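Local coordinates for protein aspartate aminotransferase (Rhodobacter sphaeroides, PDB 3NRA) that probably transfers the amino group of L-aspartate to 2-oxoglutarate, giving oxaloacetate and L-glutamate, with pyridoxal 5'-phosphate as cofactor, at residues B[89-94]-B[264-269]; B[106-111]-B[277-282]; B[113-118]-B[246-251]. One frame throughout, in Å; residues are numbered along the deposited sequence.

Contact 1: residues B[89-94]-B[264-269]; sequences PRLAAF and VAFGSR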
loop_
_atom_site.group_PDB
_atom_site.type_symbol
_atom_site.label_atom_id
_atom_site.label_comp_id
_atom_site.label_asym_id
_atom_site.label_seq_id
_atom_site.Cartn_x
_atom_site.Cartn_y
_atom_site.Cartn_z
ATOM N N PRO B 89 -2.915 -2.306 24.292
ATOM C CA PRO B 89 -3.855 -2.235 25.435
ATOM C C PRO B 89 -5.200 -1.626 25.061
ATOM O O PRO B 89 -6.237 -2.092 25.526
ATOM C CB PRO B 89 -3.116 -1.350 26.459
ATOM C CG PRO B 89 -1.678 -1.461 26.101
ATOM C CD PRO B 89 -1.633 -1.650 24.600
ATOM N N ARG B 90 -5.192 -0.636 24.175
ATOM C CA ARG B 90 -6.434 0.021 23.749
ATOM C C ARG B 90 -7.305 -0.920 22.919
ATOM O O ARG B 90 -8.518 -1.035 23.153
ATOM C CB ARG B 90 -6.126 1.293 22.975
ATOM C CG ARG B 90 -5.247 2.270 23.765
ATOM C CD ARG B 90 -5.082 3.571 23.103
ATOM N NE ARG B 90 -4.163 4.423 23.873
ATOM C CZ ARG B 90 -3.613 5.562 23.434
ATOM N NH1 ARG B 90 -3.842 6.027 22.191
ATOM N NH2 ARG B 90 -2.780 6.212 24.217
ATOM N N LEU B 91 -6.674 -1.606 21.977
ATOM C CA LEU B 91 -7.347 -2.587 21.147
ATOM C C LEU B 91 -7.764 -3.826 21.947
ATOM O O LEU B 91 -8.779 -4.439 21.635
ATOM C CB LEU B 91 -6.442 -3.000 19.976
ATOM C CG LEU B 91 -6.164 -1.927 18.928
ATOM C CD1 LEU B 91 -5.019 -2.362 17.966
ATOM C CD2 LEU B 91 -7.451 -1.564 18.115
ATOM N N ALA B 92 -6.983 -4.184 22.988
ATOM C CA ALA B 92 -7.382 -5.253 23.925
ATOM C C ALA B 92 -8.647 -4.893 24.711
ATOM O O ALA B 92 -9.562 -5.719 24.841
ATOM C CB ALA B 92 -6.203 -5.619 24.923
ATOM N N ALA B 93 -8.671 -3.675 25.259
ATOM C CA ALA B 93 -9.823 -3.166 26.008
ATOM C C ALA B 93 -11.060 -3.080 25.112
ATOM O O ALA B 93 -12.115 -3.527 25.494
ATOM C CB ALA B 93 -9.502 -1.797 26.605
ATOM N N PHE B 94 -10.880 -2.574 23.888
ATOM C CA PHE B 94 -11.981 -2.447 22.923
ATOM C C PHE B 94 -12.616 -3.784 22.561
ATOM O O PHE B 94 -13.826 -3.925 22.649
ATOM C CB PHE B 94 -11.520 -1.731 21.643
ATOM C CG PHE B 94 -12.633 -1.487 20.665
ATOM C CD1 PHE B 94 -13.746 -0.735 21.035
ATOM C CD2 PHE B 94 -12.629 -2.101 19.409
ATOM C CE1 PHE B 94 -14.797 -0.532 20.136
ATOM C CE2 PHE B 94 -13.672 -1.899 18.516
ATOM C CZ PHE B 94 -14.758 -1.124 18.878
ATOM N N VAL B 264 -4.968 -1.378 11.120
ATOM C CA VAL B 264 -4.229 -2.380 11.873
ATOM C C VAL B 264 -4.834 -3.736 11.695
ATOM O O VAL B 264 -6.035 -3.860 11.368
ATOM C CB VAL B 264 -4.189 -2.076 13.379
ATOM C CG1 VAL B 264 -3.453 -0.762 13.639
ATOM C CG2 VAL B 264 -5.619 -2.092 13.976
ATOM N N ALA B 265 -4.003 -4.756 11.911
ATOM C CA ALA B 265 -4.456 -6.137 12.008
ATOM C C ALA B 265 -3.829 -6.771 13.240
ATOM O O ALA B 265 -2.680 -6.467 13.590
ATOM C CB ALA B 265 -4.090 -6.887 10.813
ATOM N N PHE B 266 -4.585 -7.623 13.903
ATOM C CA PHE B 266 -4.102 -8.269 15.111
ATOM C C PHE B 266 -4.738 -9.591 15.356
ATOM O O PHE B 266 -5.870 -9.850 14.916
ATOM C CB PHE B 266 -4.281 -7.346 16.360
ATOM C CG PHE B 266 -5.673 -6.725 16.498
ATOM C CD1 PHE B 266 -6.008 -5.548 15.802
ATOM C CD2 PHE B 266 -6.592 -7.249 17.390
ATOM C CE1 PHE B 266 -7.244 -4.947 15.976
ATOM C CE2 PHE B 266 -7.833 -6.671 17.551
ATOM C CZ PHE B 266 -8.163 -5.502 16.858
ATOM N N GLY B 267 -4.001 -10.435 16.053
ATOM C CA GLY B 267 -4.385 -11.809 16.241
ATOM C C GLY B 267 -3.246 -12.734 15.913
ATOM O O GLY B 267 -2.132 -12.543 16.403
ATOM N N SER B 268 -3.535 -13.749 15.079
ATOM C CA SER B 268 -2.658 -14.896 14.899
ATOM C C SER B 268 -1.205 -14.516 14.622
ATOM O O SER B 268 -0.929 -13.810 13.643
ATOM C CB SER B 268 -3.151 -15.736 13.730
ATOM O OG SER B 268 -2.255 -16.804 13.500
ATOM N N ARG B 269 -0.288 -15.026 15.441
ATOM C CA ARG B 269 1.093 -14.686 15.248
ATOM C C ARG B 269 1.666 -15.241 13.921
ATOM O O ARG B 269 2.405 -14.527 13.248
ATOM C CB ARG B 269 1.932 -15.079 16.461
ATOM C CG ARG B 269 1.666 -14.151 17.657
ATOM C CD ARG B 269 2.408 -14.572 18.872
ATOM N NE ARG B 269 1.701 -15.612 19.578
ATOM C CZ ARG B 269 0.740 -15.386 20.463
ATOM N NH1 ARG B 269 0.367 -14.137 20.741
ATOM N NH2 ARG B 269 0.147 -16.406 21.056
#
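Val-264 meets helix 81-95 through one methyl, its CG2 lying 4.0 Å from Leu-91 CD1. As a β-branched residue it suits a strand. Next, Ala-265 turns to the other face of the sheet, toward Ile-272 and Met-275 of helix 269-282, where a small side chain lets a helix lie near. Phe-266 comes back to the first face and meets Leu-91 most fully. Its CG sits between the backbone N and the carbonyl carbon (chi1 49°); Leu-91 CB lies over one face of the ring, while the two methyls reach its rim, Leu-91 CD1 3.9 Å and CD2 4.0 Å from Phe-266 CE1. Leu-105, on the adjoining strand, touches Leu-91, Val-264 and Phe-266. A serine in place of Leu-91 keeps CB over the ring but would probably leave Phe-266 CE1 and the Val-264 methyl without the leucine methyls that cover them from the helix. At Gly-267, phi 130° and psi -130° would jam a side chain against the preceding carbonyl oxygen, and Ser-268 takes the N-cap position of helix 269-282, its OG bonding weakly to Ile-271 N. No hydrogen bond crosses: helix and sheet are held by buried apolar surface, a matter of shape rather than polar pairing.

Contact 2: residues B[106-111]-B[277-282]; sequences IITPGT and KLQAIV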
loop_
_atom_site.group_PDB
_atom_site.type_symbol
_atom_site.label_atom_id
_atom_site.label_comp_id
_atom_site.label_asym_id
_atom_site.label_seq_id
_atom_site.Cartn_x
_atom_site.Cartn_y
_atom_site.Cartn_z
ATOM N N ILE B 106 0.059 -5.535 13.530
ATOM C CA ILE B 106 0.695 -4.891 12.390
ATOM C C ILE B 106 -0.075 -3.631 12.075
ATOM O O ILE B 106 -1.315 -3.625 12.184
ATOM C CB ILE B 106 0.734 -5.834 11.142
ATOM C CG1 ILE B 106 1.531 -5.204 10.014
ATOM C CG2 ILE B 106 -0.675 -6.189 10.671
ATOM C CD1 ILE B 106 1.834 -6.198 8.795
ATOM N N ILE B 107 0.671 -2.549 11.749
ATOM C CA ILE B 107 0.104 -1.326 11.223
ATOM C C ILE B 107 0.267 -1.272 9.702
ATOM O O ILE B 107 1.369 -1.473 9.189
ATOM C CB ILE B 107 0.773 -0.096 11.796
ATOM C CG1 ILE B 107 0.737 -0.127 13.346
ATOM C CG2 ILE B 107 0.067 1.184 11.244
ATOM C CD1 ILE B 107 1.452 1.092 14.025
ATOM N N THR B 108 -0.827 -0.933 9.002
ATOM C CA THR B 108 -0.960 -1.161 7.555
ATOM C C THR B 108 -1.466 0.110 6.834
ATOM O O THR B 108 -2.037 1.026 7.490
ATOM C CB THR B 108 -1.991 -2.271 7.258
ATOM O OG1 THR B 108 -3.229 -1.921 7.865
ATOM C CG2 THR B 108 -1.529 -3.643 7.789
ATOM N N PRO B 109 -1.291 0.166 5.481
ATOM C CA PRO B 109 -1.858 1.270 4.694
ATOM C C PRO B 109 -3.388 1.139 4.551
ATOM O O PRO B 109 -3.892 0.540 3.579
ATOM C CB PRO B 109 -1.144 1.166 3.352
ATOM C CG PRO B 109 -0.622 -0.273 3.291
ATOM C CD PRO B 109 -0.377 -0.689 4.683
ATOM N N GLY B 110 -4.105 1.691 5.537
ATOM C CA GLY B 110 -5.545 1.552 5.612
ATOM C C GLY B 110 -5.905 0.169 6.114
ATOM O O GLY B 110 -5.031 -0.728 6.229
ATOM N N THR B 111 -7.160 0.005 6.475
ATOM C CA THR B 111 -7.707 -1.306 6.724
ATOM C C THR B 111 -7.756 -2.103 5.413
ATOM O O THR B 111 -7.659 -3.353 5.434
ATOM C CB THR B 111 -9.104 -1.221 7.389
ATOM O OG1 THR B 111 -8.963 -0.625 8.659
ATOM C CG2 THR B 111 -9.715 -2.575 7.586
ATOM N N LYS B 277 5.998 -9.954 6.439
ATOM C CA LYS B 277 6.980 -10.279 5.419
ATOM C C LYS B 277 6.503 -9.771 4.062
ATOM O O LYS B 277 7.266 -9.151 3.322
ATOM C CB LYS B 277 7.237 -11.795 5.374
ATOM C CG LYS B 277 8.113 -12.313 6.513
ATOM C CD LYS B 277 7.779 -13.789 6.849
ATOM C CE LYS B 277 8.936 -14.535 7.535
ATOM N NZ LYS B 277 9.590 -15.535 6.590
ATOM N N LEU B 278 5.216 -9.949 3.784
ATOM C CA LEU B 278 4.659 -9.460 2.548
ATOM C C LEU B 278 4.624 -7.916 2.479
ATOM O O LEU B 278 4.940 -7.349 1.440
ATOM C CB LEU B 278 3.289 -10.047 2.307
ATOM C CG LEU B 278 2.553 -9.614 1.038
ATOM C CD1 LEU B 278 3.416 -9.748 -0.192
ATOM C CD2 LEU B 278 1.290 -10.437 0.889
ATOM N N GLN B 279 4.260 -7.252 3.577
ATOM C CA GLN B 279 4.188 -5.769 3.582
ATOM C C GLN B 279 5.511 -5.126 3.134
ATOM O O GLN B 279 5.512 -4.093 2.457
ATOM C CB GLN B 279 3.796 -5.226 4.972
ATOM C CG GLN B 279 3.807 -3.692 5.046
ATOM C CD GLN B 279 2.728 -3.120 5.954
ATOM O OE1 GLN B 279 1.588 -2.931 5.529
ATOM N NE2 GLN B 279 3.084 -2.846 7.213
ATOM N N ALA B 280 6.623 -5.732 3.534
ATOM C CA ALA B 280 7.914 -5.274 3.139
ATOM C C ALA B 280 7.994 -5.061 1.621
ATOM O O ALA B 280 8.496 -4.031 1.188
ATOM C CB ALA B 280 9.041 -6.267 3.634
ATOM N N ILE B 281 7.435 -5.982 0.834
ATOM C CA ILE B 281 7.531 -5.886 -0.628
ATOM C C ILE B 281 6.293 -5.277 -1.307
ATOM O O ILE B 281 6.351 -4.916 -2.486
ATOM C CB ILE B 281 7.952 -7.241 -1.312
ATOM C CG1 ILE B 281 6.878 -8.318 -1.160
ATOM C CG2 ILE B 281 9.317 -7.739 -0.744
ATOM C CD1 ILE B 281 7.303 -9.658 -1.716
ATOM N N VAL B 282 5.203 -5.099 -0.553
ATOM C CA VAL B 282 4.005 -4.433 -1.069
ATOM C C VAL B 282 4.156 -2.917 -1.027
ATOM O O VAL B 282 3.810 -2.225 -2.015
ATOM C CB VAL B 282 2.707 -4.873 -0.295
ATOM C CG1 VAL B 282 1.506 -3.995 -0.679
ATOM C CG2 VAL B 282 2.400 -6.334 -0.585
#
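Gln-279 reaches from helix 269-282 to the end of strand 105-108 and sets its amide beside the backbone there. With CG anti to the backbone N (chi1 176°) and a bend at chi2, the chain brings NE2 to 3.0 Å from Ile-107 O. The N-H points almost straight at this oxygen (169°), which lies nearly in the amide plane, while the donor is tilted 22° from the carbonyl plane. NE2 also donates to Tyr-77 O, so two backbone carbonyls fix the amide's rotation. Ile-106 approaches from the opposite direction, its CD1 3.9 Å from Gln-279 NE2, laying an apolar tip beside the buried amide. At the other end of the amide, Gln-279 OE1 lies 3.1 Å from Pro-109 CD. Pro-109 is the centre of an inverse gamma turn, for which its constrained phi is well suited; Thr-108 OG1 binds Gly-110 O across it at 2.7 Å. Just beyond, Thr-111 N binds the phosphate of the cofactor on the modified residue at position 253, and Ile-281 O accepts from Gln-112 NE2 of the second subunit. Through one neutral amide, a helix of the dimer interface is thus tied to the strand end that leads into the cofactor's phosphate site.

Contact 3: residues B[113-118]-B[246-251]; sequences GALFLA and VTIMGP
Ile-248 carries this contact from the strand side, spreading its branches over two successive residues of helix 110-120. CG1 occupies the position between the backbone N and the carbonyl carbon (chi1 72°), and the extended chi2 then drives CD1 onto Leu-115, 3.6 Å from Leu-115 CB and just as near to its CA. The other branch, CG2, lies 3.9 Å from Ala-114 CB. Ala-114 suits its place because helix and strand come close here: its CA is only 6.4 Å from Ile-248 CA, and a methyl is about all that such a separation admits. Ala-118, one turn further along, and Val-246, two residues back on the strand, also face the interface, but more loosely.

Around these first contacts, Ala-265 of the neighbouring strand touches Ala-114, Val-246 and Ile-248, so the apolar layer runs on across the sheet. Beyond CB, Leu-115 turns off to Ala-138 and Leu-142 of helix 137-145, so its larger side chain touches a second helix. Backbone bonds of Ile-248 to Ala-217 and Gln-219 hold the strand from its other edge. Phe-116 points away from the strand and packs on Ile-281 of the second subunit. Beyond the strand, the extended backbone at Gly-250 would bring any CB against Pro-251 CD, just before the lysine at 253 that bears the cofactor. The chemistry is wholly apolar, so interlocking methyl groups, without directional bonds, set the spacing between the helix whose start binds the cofactor phosphate and the strand leading to the cofactor lysine.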
loop_
_atom_site.group_PDB
_atom_site.type_symbol
_atom_site.label_atom_id
_atom_site.label_comp_id
_atom_site.label_asym_id
_atom_site.label_seq_id
_atom_site.Cartn_x
_atom_site.Cartn_y
_atom_site.Cartn_z
ATOM N N GLY B 113 -5.298 -2.050 3.316
ATOM C CA GLY B 113 -3.942 -2.609 3.393
ATOM C C GLY B 113 -3.890 -3.902 4.195
ATOM O O GLY B 113 -3.314 -4.892 3.741
ATOM N N ALA B 114 -4.534 -3.893 5.359
ATOM C CA ALA B 114 -4.620 -5.052 6.197
ATOM C C ALA B 114 -5.389 -6.207 5.540
ATOM O O ALA B 114 -4.967 -7.387 5.642
ATOM C CB ALA B 114 -5.245 -4.687 7.542
ATOM N N LEU B 115 -6.493 -5.879 4.869
ATOM C CA LEU B 115 -7.321 -6.870 4.207
ATOM C C LEU B 115 -6.562 -7.587 3.093
ATOM O O LEU B 115 -6.568 -8.843 3.026
ATOM C CB LEU B 115 -8.566 -6.205 3.640
ATOM C CG LEU B 115 -9.602 -7.074 2.950
ATOM C CD1 LEU B 115 -10.168 -8.161 3.881
ATOM C CD2 LEU B 115 -10.740 -6.176 2.351
ATOM N N PHE B 116 -5.904 -6.816 2.223
ATOM C CA PHE B 116 -5.084 -7.407 1.196
ATOM C C PHE B 116 -4.092 -8.412 1.767
ATOM O O PHE B 116 -3.931 -9.520 1.236
ATOM C CB PHE B 116 -4.284 -6.347 0.442
ATOM C CG PHE B 116 -3.397 -6.929 -0.655
ATOM C CD1 PHE B 116 -3.946 -7.420 -1.794
ATOM C CD2 PHE B 116 -2.041 -7.015 -0.496
ATOM C CE1 PHE B 116 -3.161 -7.967 -2.785
ATOM C CE2 PHE B 116 -1.252 -7.551 -1.478
ATOM C CZ PHE B 116 -1.819 -8.015 -2.632
ATOM N N LEU B 117 -3.331 -7.963 2.759
ATOM C CA LEU B 117 -2.263 -8.791 3.340
ATOM C C LEU B 117 -2.847 -10.041 3.996
ATOM O O LEU B 117 -2.308 -11.130 3.849
ATOM C CB LEU B 117 -1.471 -7.970 4.381
ATOM C CG LEU B 117 -0.637 -6.794 3.825
ATOM C CD1 LEU B 117 -0.030 -6.005 4.946
ATOM C CD2 LEU B 117 0.459 -7.316 2.868
ATOM N N ALA B 118 -3.960 -9.862 4.713
ATOM C CA ALA B 118 -4.606 -10.944 5.429
ATOM C C ALA B 118 -5.079 -12.045 4.457
ATOM O O ALA B 118 -4.881 -13.247 4.712
ATOM C CB ALA B 118 -5.770 -10.408 6.235
ATOM N N VAL B 246 -7.752 -13.308 12.680
ATOM C CA VAL B 246 -7.171 -12.005 12.440
ATOM C C VAL B 246 -8.317 -11.005 12.375
ATOM O O VAL B 246 -9.284 -11.221 11.667
ATOM C CB VAL B 246 -6.365 -11.998 11.144
ATOM C CG1 VAL B 246 -5.856 -10.597 10.815
ATOM C CG2 VAL B 246 -5.198 -12.987 11.264
ATOM N N THR B 247 -8.229 -9.957 13.177
ATOM C CA THR B 247 -9.204 -8.888 13.175
ATOM C C THR B 247 -8.545 -7.687 12.586
ATOM O O THR B 247 -7.386 -7.391 12.906
ATOM C CB THR B 247 -9.672 -8.568 14.587
ATOM O OG1 THR B 247 -10.168 -9.761 15.206
ATOM C CG2 THR B 247 -10.796 -7.507 14.584
ATOM N N ILE B 248 -9.256 -6.992 11.709
ATOM C CA ILE B 248 -8.730 -5.787 11.102
ATOM C C ILE B 248 -9.687 -4.641 11.332
ATOM O O ILE B 248 -10.874 -4.831 11.366
ATOM C CB ILE B 248 -8.394 -5.969 9.586
ATOM C CG1 ILE B 248 -9.638 -6.078 8.724
ATOM C CG2 ILE B 248 -7.500 -7.243 9.357
ATOM C CD1 ILE B 248 -9.292 -6.317 7.188
HETATM N N MSE B 249 -9.131 -3.472 11.590
HETATM C CA MSE B 249 -9.889 -2.267 11.713
HETATM C C MSE B 249 -8.925 -1.091 11.735
HETATM O O MSE B 249 -7.713 -1.270 11.718
HETATM C CB MSE B 249 -10.756 -2.268 12.998
HETATM C CG MSE B 249 -9.978 -2.457 14.292
HETATM SE SE MSE B 249 -11.131 -2.557 15.792
HETATM C CE MSE B 249 -11.875 -0.768 15.698
ATOM N N GLY B 250 -9.477 0.118 11.740
ATOM C CA GLY B 250 -8.667 1.309 11.767
ATOM C C GLY B 250 -9.506 2.584 11.898
ATOM O O GLY B 250 -10.721 2.514 12.042
ATOM N N PRO B 251 -8.848 3.747 11.818
ATOM C CA PRO B 251 -9.463 5.035 12.010
ATOM C C PRO B 251 -9.932 5.763 10.753
ATOM O O PRO B 251 -10.216 6.965 10.820
ATOM C CB PRO B 251 -8.342 5.832 12.655
ATOM C CG PRO B 251 -7.129 5.284 12.022
ATOM C CD PRO B 251 -7.379 3.845 11.881
#

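All three contacts join helices to adjacent strands at one edge of the seven-stranded sheet: 105-108 (contact 2), then 263-267 (contact 1), then 245-249 (contact 3), as in fold-type I pyridoxal-phosphate enzymes. Contact 1 lies on one face, beneath helix 81-95; contacts 2 and 3 on the other, beneath helices 269-282 and 110-120. The centres of contacts 1 and 2 lie about 16 Å apart, of contacts 1 and 3 about 11 Å, and of contacts 2 and 3 about 9 Å. Along the chain contacts 1 and 2 interleave, and contact 3 nests inside both, sharing helix 110-120 with contact 2. Distant sequence thereby sandwiches one sheet edge, with cofactor and second subunit beside contacts 2 and 3.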